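Local atomic coordinates of uncharacterized protein (Parabacteroides merdae ATCC 43184, PDB entry 4OPW), a protein that is of unknown function but is a putative adhesin that probably takes part in cell adhesion. Residues 46-49 against 50-53. Numbering follows the deposited sequence.
Sequences TVDE and NLHP
L51 N donates to D48 O, three residues back, at 2.9 Å and a fairly straight N-H...O angle of 159°, closing a tight turn just after the chain corners at V47. H52 then brings its imidazole across V47: V47 CG1 lies 3.6 Å from the H52 ring centroid and only 6° off the normal, a CH-pi contact over one face. With chi1 at 73°, V47 holds CG1 between its backbone N and carbonyl carbon, while V47 CG2 lies 4.1 Å from L51 CB. E49 O lies at the ring's edge, near its plane, 3.5 Å from H52 CD2. L51 runs alongside D48, L51 CD1 lying 3.8 Å from D48 OD1, and N50 OD1 comes to 3.5 Å from D48 CB. The polar ends are secured elsewhere: D48 OD2 bonds T77 OG1 and G9 N, N50 OD1 and ND2 bond N8 N and K6 O, E49 OE2 bonds N8 ND2, and H52 NE2 bonds S12 O. Thus a ring whose rotation is probably fixed by S12 O, with a methyl against one face, and one backbone hydrogen bond shape the link between strands 42-46 and 55-60, near the N-terminal end of this solenoid-like fold, and the outside bonds tie that link to K6, N8, G9 and S12 near the N-terminus and to T77.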
ATOM      1  N   THR A  46      18.960  -2.949 -10.372  1.00 17.69           N
ATOM      2  CA  THR A  46      19.044  -3.038 -11.829  1.00 17.82           C
ATOM      3  C   THR A  46      18.669  -1.667 -12.390  1.00 20.73           C
ATOM      4  O   THR A  46      17.557  -1.175 -12.144  1.00 18.75           O
ATOM      5  CB  THR A  46      18.156  -4.159 -12.409  1.00 23.92           C
ATOM      6  OG1 THR A  46      18.497  -5.377 -11.773  1.00 23.02           O
ATOM      7  CG2 THR A  46      18.327  -4.314 -13.927  1.00 20.14           C
ATOM      8  N   VAL A  47      19.579  -1.059 -13.147  1.00 17.33           N
ATOM      9  CA  VAL A  47      19.351   0.247 -13.772  1.00 17.16           C
ATOM     10  C   VAL A  47      20.344   0.359 -14.941  1.00 20.14           C
ATOM     11  O   VAL A  47      21.258  -0.466 -15.034  1.00 20.47           O
ATOM     12  CB  VAL A  47      19.477   1.400 -12.708  1.00 20.61           C
ATOM     13  CG1 VAL A  47      20.939   1.635 -12.284  1.00 20.05           C
ATOM     14  CG2 VAL A  47      18.823   2.699 -13.190  1.00 20.60           C
ATOM     15  N   ASP A  48      20.197   1.358 -15.824  1.00 17.67           N
ATOM     16  CA  ASP A  48      21.180   1.529 -16.907  1.00 16.15           C
ATOM     17  C   ASP A  48      22.570   1.554 -16.285  1.00 19.95           C
ATOM     18  O   ASP A  48      22.753   2.183 -15.239  1.00 17.36           O
ATOM     19  CB  ASP A  48      20.918   2.815 -17.699  1.00 16.84           C
ATOM     20  CG  ASP A  48      19.498   2.891 -18.213  1.00 16.44           C
ATOM     21  OD1 ASP A  48      18.566   2.959 -17.377  1.00 18.88           O
ATOM     22  OD2 ASP A  48      19.327   3.019 -19.431  1.00 16.61           O
ATOM     23  N   GLU A  49      23.519   0.819 -16.871  1.00 17.97           N
ATOM     24  CA  GLU A  49      24.851   0.686 -16.263  1.00 18.46           C
ATOM     25  C   GLU A  49      25.504   2.031 -15.874  1.00 21.83           C
ATOM     26  O   GLU A  49      26.109   2.110 -14.803  1.00 20.96           O
ATOM     27  CB  GLU A  49      25.800  -0.117 -17.176  1.00 20.40           C
ATOM     28  CG  GLU A  49      25.861   0.378 -18.609  1.00 29.02           C
ATOM     29  CD  GLU A  49      26.772  -0.405 -19.533  1.00 47.90           C
ATOM     30  OE1 GLU A  49      26.983  -1.616 -19.301  1.00 47.40           O
ATOM     31  OE2 GLU A  49      27.287   0.207 -20.490  1.00 38.46           O
ATOM     32  N   ASN A  50      25.352   3.090 -16.718  1.00 19.63           N
ATOM     33  CA  ASN A  50      25.978   4.394 -16.436  1.00 18.86           C
ATOM     34  C   ASN A  50      25.260   5.169 -15.317  1.00 20.90           C
ATOM     35  O   ASN A  50      25.776   6.212 -14.885  1.00 19.78           O
ATOM     36  CB  ASN A  50      26.032   5.247 -17.724  1.00 18.95           C
ATOM     37  CG  ASN A  50      24.656   5.638 -18.231  1.00 29.39           C
ATOM     38  OD1 ASN A  50      23.766   4.794 -18.379  1.00 21.51           O
ATOM     39  ND2 ASN A  50      24.427   6.933 -18.426  1.00 23.86           N
ATOM     40  N   LEU A  51      24.108   4.656 -14.817  1.00 16.23           N
ATOM     41  CA  LEU A  51      23.351   5.363 -13.781  1.00 15.85           C
ATOM     42  C   LEU A  51      23.627   4.839 -12.355  1.00 19.53           C
ATOM     43  O   LEU A  51      23.240   5.505 -11.387  1.00 16.57           O
ATOM     44  CB  LEU A  51      21.838   5.325 -14.085  1.00 15.40           C
ATOM     45  CG  LEU A  51      21.419   6.075 -15.363  1.00 17.49           C
ATOM     46  CD1 LEU A  51      19.896   5.991 -15.557  1.00 16.58           C
ATOM     47  CD2 LEU A  51      21.848   7.559 -15.312  1.00 15.97           C
ATOM     48  N   HIS A  52      24.330   3.684 -12.219  1.00 16.78           N
ATOM     49  CA  HIS A  52      24.635   3.140 -10.879  1.00 18.39           C
ATOM     50  C   HIS A  52      25.341   4.170  -9.960  1.00 21.83           C
ATOM     51  O   HIS A  52      24.976   4.216  -8.770  1.00 22.27           O
ATOM     52  CB  HIS A  52      25.453   1.853 -10.957  1.00 18.87           C
ATOM     53  CG  HIS A  52      24.622   0.664 -11.322  1.00 21.38           C
ATOM     54  ND1 HIS A  52      23.842   0.008 -10.377  1.00 22.44           N
ATOM     55  CD2 HIS A  52      24.451   0.069 -12.526  1.00 23.15           C
ATOM     56  CE1 HIS A  52      23.250  -0.978 -11.028  1.00 21.98           C
ATOM     57  NE2 HIS A  52      23.580  -0.980 -12.324  1.00 22.66           N
ATOM     58  N   PRO A  53      26.234   5.072 -10.459  1.00 18.60           N
ATOM     59  CA  PRO A  53      26.863   6.050  -9.538  1.00 19.71           C
ATOM     60  C   PRO A  53      25.869   7.030  -8.925  1.00 22.29           C
ATOM     61  O   PRO A  53      26.185   7.641  -7.908  1.00 22.32           O
ATOM     62  CB  PRO A  53      27.854   6.800 -10.450  1.00 22.17           C
ATOM     63  CG  PRO A  53      28.162   5.829 -11.531  1.00 25.21           C
ATOM     64  CD  PRO A  53      26.835   5.181 -11.812  1.00 20.46           C
TER